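Local coordinates for sensor protein DivL (Caulobacter crescentus, PDB 4Q20) that acts as a histidine-kinase-like sensor protein required for cell division and growth, phosphorylating the cell-cycle regulator CtrA, at residues S117-N122 / Q158-L163; E125-D130 / V136-E141. All blocks are in the same frame, centred on the assembly; numbering follows the deposited sequence.

How the contacts relate
Both contacts lie on helix 116-133 of the ATPase-like domain, about 10 Å apart between centres, and contact 2 is nested inside the chain loop that contact 1 closes. Contact 1 is core: the start of this helix meets helix 153-170 through three buried leucines. Contact 2 lies further out, where the same helix covers edge strand 137-141 with one buried alanine and an exposed leucine. Each contact rests on a leucine methyl, against a branched side chain in the first and against alanine and backbone in the second. A salt bridge from Arg126 NH2 to Asp161 OD1 (2.8 Å) ties them together, and Val140 CG2 packs near Leu120 O.

Contact 1: residues S117-N122 / Q158-L163; sequences SDLLLN and QTLDHL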
ATOM      1  N   SER A 117     -22.632 -24.613  -0.282  1.00108.35           N
ATOM      2  CA  SER A 117     -21.846 -25.483   0.605  1.00111.87           C
ATOM      3  C   SER A 117     -20.328 -25.314   0.378  1.00117.99           C
ATOM      4  O   SER A 117     -19.578 -25.136   1.347  1.00116.58           O
ATOM      5  CB  SER A 117     -22.243 -26.945   0.402  1.00122.12           C
ATOM      6  OG  SER A 117     -23.652 -27.112   0.433  1.00135.76           O
ATOM      7  N   ASP A 118     -19.891 -25.323  -0.901  1.00117.07           N
ATOM      8  CA  ASP A 118     -18.480 -25.187  -1.240  1.00119.00           C
ATOM      9  C   ASP A 118     -17.977 -23.770  -0.975  1.00115.96           C
ATOM     10  O   ASP A 118     -16.870 -23.615  -0.453  1.00115.80           O
ATOM     11  CB  ASP A 118     -18.168 -25.644  -2.687  1.00127.00           C
ATOM     12  CG  ASP A 118     -18.804 -24.915  -3.871  1.00146.73           C
ATOM     13  OD1 ASP A 118     -18.799 -23.659  -3.876  1.00143.03           O
ATOM     14  OD2 ASP A 118     -19.119 -25.596  -4.887  1.00161.67           O
ATOM     15  N   LEU A 119     -18.811 -22.749  -1.295  1.00106.19           N
ATOM     16  CA  LEU A 119     -18.537 -21.328  -1.120  1.00100.19           C
ATOM     17  C   LEU A 119     -18.198 -21.014   0.361  1.00100.60           C
ATOM     18  O   LEU A 119     -17.222 -20.303   0.635  1.00 99.14           O
ATOM     19  CB  LEU A 119     -19.772 -20.540  -1.598  1.00 97.72           C
ATOM     20  CG  LEU A 119     -19.669 -19.006  -1.726  1.00 97.57           C
ATOM     21  CD1 LEU A 119     -19.014 -18.604  -3.033  1.00 98.48           C
ATOM     22  CD2 LEU A 119     -21.034 -18.375  -1.649  1.00 95.88           C
ATOM     23  N   LEU A 120     -18.962 -21.607   1.299  1.00 95.05           N
ATOM     24  CA  LEU A 120     -18.761 -21.462   2.738  1.00 92.68           C
ATOM     25  C   LEU A 120     -17.500 -22.189   3.221  1.00 99.10           C
ATOM     26  O   LEU A 120     -16.762 -21.629   4.033  1.00 97.61           O
ATOM     27  CB  LEU A 120     -19.995 -21.987   3.494  1.00 92.87           C
ATOM     28  CG  LEU A 120     -20.999 -20.930   3.980  1.00 93.07           C
ATOM     29  CD1 LEU A 120     -21.680 -20.198   2.823  1.00 89.90           C
ATOM     30  CD2 LEU A 120     -22.035 -21.563   4.847  1.00 96.63           C
ATOM     31  N   LEU A 121     -17.243 -23.421   2.728  1.00100.20           N
ATOM     32  CA  LEU A 121     -16.065 -24.208   3.123  1.00104.20           C
ATOM     33  C   LEU A 121     -14.763 -23.603   2.591  1.00108.74           C
ATOM     34  O   LEU A 121     -13.721 -23.725   3.241  1.00109.67           O
ATOM     35  CB  LEU A 121     -16.185 -25.669   2.666  1.00109.42           C
ATOM     36  CG  LEU A 121     -17.136 -26.544   3.484  1.00115.72           C
ATOM     37  CD1 LEU A 121     -17.617 -27.737   2.673  1.00119.70           C
ATOM     38  CD2 LEU A 121     -16.504 -26.981   4.806  1.00119.84           C
ATOM     39  N   ASN A 122     -14.822 -22.943   1.421  1.00104.88           N
ATOM     40  CA  ASN A 122     -13.654 -22.297   0.820  1.00104.49           C
ATOM     41  C   ASN A 122     -13.284 -21.051   1.623  1.00104.90           C
ATOM     42  O   ASN A 122     -12.097 -20.803   1.829  1.00105.87           O
ATOM     43  CB  ASN A 122     -13.902 -21.978  -0.649  1.00101.45           C
ATOM     44  CG  ASN A 122     -14.104 -23.214  -1.498  1.00125.48           C
ATOM     45  OD1 ASN A 122     -13.914 -24.343  -1.050  1.00126.06           O
ATOM     46  ND2 ASN A 122     -14.581 -23.043  -2.717  1.00119.30           N
ATOM     47  N   GLN A 158     -15.197 -13.131  -2.221  1.00 84.71           N
ATOM     48  CA  GLN A 158     -14.601 -11.900  -1.719  1.00 82.46           C
ATOM     49  C   GLN A 158     -15.511 -11.290  -0.623  1.00 84.06           C
ATOM     50  O   GLN A 158     -14.999 -10.821   0.399  1.00 83.97           O
ATOM     51  CB  GLN A 158     -14.396 -10.943  -2.897  1.00 83.60           C
ATOM     52  CG  GLN A 158     -13.750  -9.616  -2.558  1.00 95.41           C
ATOM     53  CD  GLN A 158     -13.420  -8.796  -3.790  1.00112.24           C
ATOM     54  OE1 GLN A 158     -13.879  -9.054  -4.925  1.00100.47           O
ATOM     55  NE2 GLN A 158     -12.594  -7.787  -3.580  1.00104.68           N
ATOM     56  N   THR A 159     -16.845 -11.358  -0.807  1.00 78.22           N
ATOM     57  CA  THR A 159     -17.815 -10.873   0.175  1.00 76.79           C
ATOM     58  C   THR A 159     -17.637 -11.648   1.508  1.00 81.49           C
ATOM     59  O   THR A 159     -17.470 -11.028   2.568  1.00 81.22           O
ATOM     60  CB  THR A 159     -19.255 -10.979  -0.392  1.00 86.14           C
ATOM     61  OG1 THR A 159     -19.420 -10.062  -1.473  1.00 82.44           O
ATOM     62  CG2 THR A 159     -20.311 -10.696   0.649  1.00 81.50           C
ATOM     63  N   LEU A 160     -17.630 -12.988   1.437  1.00 78.60           N
ATOM     64  CA  LEU A 160     -17.448 -13.839   2.612  1.00 79.45           C
ATOM     65  C   LEU A 160     -16.099 -13.617   3.276  1.00 83.79           C
ATOM     66  O   LEU A 160     -16.036 -13.530   4.509  1.00 84.78           O
ATOM     67  CB  LEU A 160     -17.622 -15.308   2.254  1.00 82.07           C
ATOM     68  CG  LEU A 160     -19.015 -15.699   1.742  1.00 85.34           C
ATOM     69  CD1 LEU A 160     -19.014 -17.129   1.310  1.00 87.68           C
ATOM     70  CD2 LEU A 160     -20.121 -15.429   2.802  1.00 84.29           C
ATOM     71  N   ASP A 161     -15.046 -13.442   2.480  1.00 79.81           N
ATOM     72  CA  ASP A 161     -13.716 -13.179   3.012  1.00 81.92           C
ATOM     73  C   ASP A 161     -13.693 -11.922   3.876  1.00 88.06           C
ATOM     74  O   ASP A 161     -13.144 -11.959   4.985  1.00 89.78           O
ATOM     75  CB  ASP A 161     -12.694 -13.063   1.877  1.00 86.00           C
ATOM     76  CG  ASP A 161     -12.141 -14.389   1.384  1.00107.60           C
ATOM     77  OD1 ASP A 161     -12.420 -15.437   2.038  1.00110.78           O
ATOM     78  OD2 ASP A 161     -11.385 -14.381   0.371  1.00117.95           O
ATOM     79  N   HIS A 162     -14.327 -10.828   3.392  1.00 83.58           N
ATOM     80  CA  HIS A 162     -14.385  -9.562   4.115  1.00 82.84           C
ATOM     81  C   HIS A 162     -15.136  -9.702   5.409  1.00 84.21           C
ATOM     82  O   HIS A 162     -14.676  -9.164   6.417  1.00 84.28           O
ATOM     83  CB  HIS A 162     -15.001  -8.459   3.258  1.00 82.69           C
ATOM     84  CG  HIS A 162     -14.013  -7.894   2.306  1.00 88.20           C
ATOM     85  ND1 HIS A 162     -13.924  -8.347   1.005  1.00 91.07           N
ATOM     86  CD2 HIS A 162     -13.018  -7.010   2.530  1.00 91.56           C
ATOM     87  CE1 HIS A 162     -12.911  -7.698   0.473  1.00 91.85           C
ATOM     88  NE2 HIS A 162     -12.338  -6.880   1.353  1.00 92.45           N
ATOM     89  N   LEU A 163     -16.263 -10.457   5.394  1.00 77.40           N
ATOM     90  CA  LEU A 163     -17.076 -10.689   6.580  1.00 76.16           C
ATOM     91  C   LEU A 163     -16.366 -11.567   7.618  1.00 83.52           C
ATOM     92  O   LEU A 163     -16.459 -11.264   8.805  1.00 85.72           O
ATOM     93  CB  LEU A 163     -18.439 -11.296   6.204  1.00 74.59           C
ATOM     94  CG  LEU A 163     -19.408 -10.368   5.455  1.00 74.32           C
ATOM     95  CD1 LEU A 163     -20.722 -11.059   5.181  1.00 74.21           C
ATOM     96  CD2 LEU A 163     -19.615  -9.042   6.186  1.00 71.45           C
TER
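Leu160 drives one methyl, CD1, against Leu119 and Leu120, joining two helices on one face of the mixed sheet in the GHKL (HATPase_c) alpha/beta sandwich of the kinase's ATP-binding domain. The apolar contact is small and entirely leucine. Leu160 is the residue that points toward its partner, and its CD1 comes within 3.6 Å of Leu119 CG, the branch point of that side chain. The same methyl is 3.8 Å from Leu119 CD2 and 3.7 Å from the backbone carbonyl oxygen Leu119 O. The two side chains cross at about a right angle, and the methyl of one meets the fork of the other. Leu119 reaches this place because its CG lies anti to the backbone N (chi1 -171°), which carries its branch closer to helix 153-170 than its CB bond would suggest. Leu120 CD1 approaches Leu160 CD1 from farther off, and its side chain also packs on Leu190 of strand 187-194 and on Cys142. Leucine suits all three buried places, since its flexible, branched end can meet a neighbouring helix and brings no polar side-chain atom into the interior.

The polar interactions belong to helix 153-170 and its neighbours. His162 NE2 and Gln158 NE2 bond to Asp95 and Asp98 of helix 73-103. Within the helix, Gln158 O accepts twice, from His162 N and from His162 ND1 on opposite faces of the carbonyl plane; the imidazole bond measures 2.8 Å from ND1 to O.

Contact 2: residues E125-D130 / V136-E141; sequences ERALKD and VTLAVE
Leu138 lays its CD1 methyl over the backbone and CB of Ala127, where helix 116-133 runs roughly antiparallel to strand 137-141 and packs against it. That methyl does all the close touching: it is 3.6 Å from each of Ala127 CB, Ala127 C and Leu128 N, and so rests on the peptide link as well as on a side chain. Alanine suits the helix here, because its CB points toward the strand and its small size leaves the backbone accessible to the leucine. In Leu138 the CB points toward the helix, and its second torsion (chi2 171°) extends the chain so that CD1 reaches furthest.

Leu128 flanks the leucine loosely at the exposed margin, its CD1 lying 4.7 Å from Leu138 CD1. Its CG lies roughly anti to the backbone N (chi1 -154°), bringing its end nearer the strand. The contact packs a helix of the alpha layer on the outermost strand of the mixed sheet in the GHKL alpha/beta sandwich, the strand following the helix after a short connection.

Strand 137-141 is hydrogen-bonded in parallel to strand 176-183, and Leu138 also packs on Val177 and Leu179 of that strand. Val164 of helix 153-170 touches both Ala127 and Leu138, closing the apolar cluster from the side of the second helix. Farther along, Asp130 forms a salt bridge with Arg83 of helix 73-103, and Lys129 pairs with Glu66 of the second subunit.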
ATOM      1  N   GLU A 125     -11.512 -22.381   4.901  1.00111.53           N
ATOM      2  CA  GLU A 125     -10.144 -22.850   4.738  1.00116.27           C
ATOM      3  C   GLU A 125      -9.170 -21.696   4.412  1.00119.54           C
ATOM      4  O   GLU A 125      -7.996 -21.784   4.812  1.00124.45           O
ATOM      5  CB  GLU A 125     -10.035 -23.994   3.712  1.00122.37           C
ATOM      6  CG  GLU A 125     -10.443 -23.685   2.280  1.00136.94           C
ATOM      7  CD  GLU A 125     -10.508 -24.891   1.363  1.00171.21           C
ATOM      8  OE1 GLU A 125      -9.474 -25.581   1.208  1.00172.68           O
ATOM      9  OE2 GLU A 125     -11.593 -25.142   0.790  1.00168.66           O
ATOM     10  N   ARG A 126      -9.637 -20.627   3.709  1.00109.32           N
ATOM     11  CA  ARG A 126      -8.787 -19.470   3.396  1.00107.59           C
ATOM     12  C   ARG A 126      -8.476 -18.665   4.667  1.00111.23           C
ATOM     13  O   ARG A 126      -7.396 -18.085   4.781  1.00111.55           O
ATOM     14  CB  ARG A 126      -9.427 -18.541   2.341  1.00102.61           C
ATOM     15  CG  ARG A 126      -9.422 -19.078   0.905  1.00106.27           C
ATOM     16  CD  ARG A 126      -9.929 -18.057  -0.118  1.00100.33           C
ATOM     17  NE  ARG A 126     -11.210 -17.445   0.247  1.00 94.58           N
ATOM     18  CZ  ARG A 126     -12.413 -17.819  -0.200  1.00105.44           C
ATOM     19  NH1 ARG A 126     -12.527 -18.813  -1.077  1.00 82.39           N
ATOM     20  NH2 ARG A 126     -13.510 -17.186   0.210  1.00 89.31           N
ATOM     21  N   ALA A 127      -9.420 -18.642   5.630  1.00107.19           N
ATOM     22  CA  ALA A 127      -9.260 -17.879   6.873  1.00106.01           C
ATOM     23  C   ALA A 127      -8.753 -18.719   8.062  1.00113.53           C
ATOM     24  O   ALA A 127      -8.356 -18.136   9.070  1.00113.57           O
ATOM     25  CB  ALA A 127     -10.571 -17.218   7.235  1.00102.00           C
ATOM     26  N   LEU A 128      -8.765 -20.064   7.943  1.00113.08           N
ATOM     27  CA  LEU A 128      -8.350 -21.015   8.972  1.00117.73           C
ATOM     28  C   LEU A 128      -7.015 -20.640   9.672  1.00125.25           C
ATOM     29  O   LEU A 128      -6.960 -20.701  10.902  1.00127.97           O
ATOM     30  CB  LEU A 128      -8.233 -22.417   8.358  1.00121.58           C
ATOM     31  CG  LEU A 128      -8.416 -23.599   9.306  1.00129.85           C
ATOM     32  CD1 LEU A 128      -9.891 -23.823   9.631  1.00127.58           C
ATOM     33  CD2 LEU A 128      -7.869 -24.861   8.692  1.00135.90           C
ATOM     34  N   LYS A 129      -5.972 -20.245   8.910  1.00121.16           N
ATOM     35  CA  LYS A 129      -4.670 -19.871   9.469  1.00125.13           C
ATOM     36  C   LYS A 129      -4.754 -18.609  10.354  1.00128.63           C
ATOM     37  O   LYS A 129      -4.214 -18.621  11.464  1.00132.37           O
ATOM     38  CB  LYS A 129      -3.616 -19.672   8.364  1.00129.11           C
ATOM     39  CG  LYS A 129      -2.899 -20.949   7.951  1.00141.35           C
ATOM     40  CD  LYS A 129      -1.726 -20.643   7.029  1.00152.15           C
ATOM     41  CE  LYS A 129      -1.074 -21.878   6.455  1.00168.52           C
ATOM     42  NZ  LYS A 129       0.139 -21.550   5.645  1.00174.68           N
ATOM     43  N   ASP A 130      -5.436 -17.540   9.880  1.00120.64           N
ATOM     44  CA  ASP A 130      -5.609 -16.278  10.622  1.00118.74           C
ATOM     45  C   ASP A 130      -6.516 -16.465  11.879  1.00121.18           C
ATOM     46  O   ASP A 130      -6.429 -15.685  12.832  1.00120.39           O
ATOM     47  CB  ASP A 130      -6.170 -15.174   9.697  1.00116.23           C
ATOM     48  CG  ASP A 130      -5.254 -14.761   8.533  1.00134.80           C
ATOM     49  OD1 ASP A 130      -4.009 -14.730   8.724  1.00139.22           O
ATOM     50  OD2 ASP A 130      -5.783 -14.414   7.449  1.00139.66           O
ATOM     51  N   VAL A 136      -9.182 -18.460  17.571  1.00117.13           N
ATOM     52  CA  VAL A 136     -10.623 -18.484  17.276  1.00111.86           C
ATOM     53  C   VAL A 136     -10.968 -19.765  16.475  1.00117.11           C
ATOM     54  O   VAL A 136     -10.129 -20.290  15.740  1.00118.25           O
ATOM     55  CB  VAL A 136     -11.061 -17.173  16.526  1.00108.90           C
ATOM     56  CG1 VAL A 136     -12.545 -17.178  16.175  1.00103.82           C
ATOM     57  CG2 VAL A 136     -10.722 -15.924  17.337  1.00109.21           C
ATOM     58  N   THR A 137     -12.202 -20.263  16.654  1.00114.38           N
ATOM     59  CA  THR A 137     -12.760 -21.438  15.987  1.00115.23           C
ATOM     60  C   THR A 137     -13.666 -20.983  14.849  1.00116.05           C
ATOM     61  O   THR A 137     -14.630 -20.258  15.095  1.00113.34           O
ATOM     62  CB  THR A 137     -13.549 -22.323  17.005  1.00125.55           C
ATOM     63  OG1 THR A 137     -12.736 -22.594  18.152  1.00130.92           O
ATOM     64  CG2 THR A 137     -14.041 -23.640  16.397  1.00122.43           C
ATOM     65  N   LEU A 138     -13.363 -21.415  13.618  1.00112.83           N
ATOM     66  CA  LEU A 138     -14.177 -21.152  12.433  1.00108.96           C
ATOM     67  C   LEU A 138     -15.105 -22.317  12.183  1.00114.59           C
ATOM     68  O   LEU A 138     -14.639 -23.423  11.921  1.00118.79           O
ATOM     69  CB  LEU A 138     -13.317 -20.921  11.188  1.00108.92           C
ATOM     70  CG  LEU A 138     -12.876 -19.507  10.868  1.00112.36           C
ATOM     71  CD1 LEU A 138     -11.866 -19.522   9.744  1.00113.88           C
ATOM     72  CD2 LEU A 138     -14.056 -18.621  10.484  1.00112.03           C
ATOM     73  N   ALA A 139     -16.407 -22.075  12.235  1.00108.66           N
ATOM     74  CA  ALA A 139     -17.408 -23.108  12.003  1.00109.89           C
ATOM     75  C   ALA A 139     -18.240 -22.830  10.750  1.00110.34           C
ATOM     76  O   ALA A 139     -18.431 -21.665  10.385  1.00106.34           O
ATOM     77  CB  ALA A 139     -18.324 -23.225  13.216  1.00111.28           C
ATOM     78  N   VAL A 140     -18.743 -23.918  10.109  1.00108.33           N
ATOM     79  CA  VAL A 140     -19.625 -23.914   8.936  1.00106.33           C
ATOM     80  C   VAL A 140     -20.892 -24.708   9.280  1.00116.05           C
ATOM     81  O   VAL A 140     -20.801 -25.885   9.628  1.00120.52           O
ATOM     82  CB  VAL A 140     -18.945 -24.447   7.651  1.00110.53           C
ATOM     83  CG1 VAL A 140     -19.953 -24.613   6.515  1.00109.08           C
ATOM     84  CG2 VAL A 140     -17.802 -23.540   7.219  1.00108.92           C
ATOM     85  N   GLU A 141     -22.065 -24.067   9.173  1.00112.55           N
ATOM     86  CA  GLU A 141     -23.351 -24.700   9.447  1.00115.21           C
ATOM     87  C   GLU A 141     -24.283 -24.482   8.247  1.00121.51           C
ATOM     88  O   GLU A 141     -25.145 -23.602   8.260  1.00120.04           O
ATOM     89  CB  GLU A 141     -23.956 -24.173  10.767  1.00115.66           C
ATOM     90  CG  GLU A 141     -23.353 -24.816  12.009  1.00129.51           C
ATOM     91  CD  GLU A 141     -23.413 -24.016  13.300  1.00146.07           C
ATOM     92  OE1 GLU A 141     -24.434 -23.329  13.538  1.00141.92           O
ATOM     93  OE2 GLU A 141     -22.447 -24.110  14.093  1.00133.20           O
TER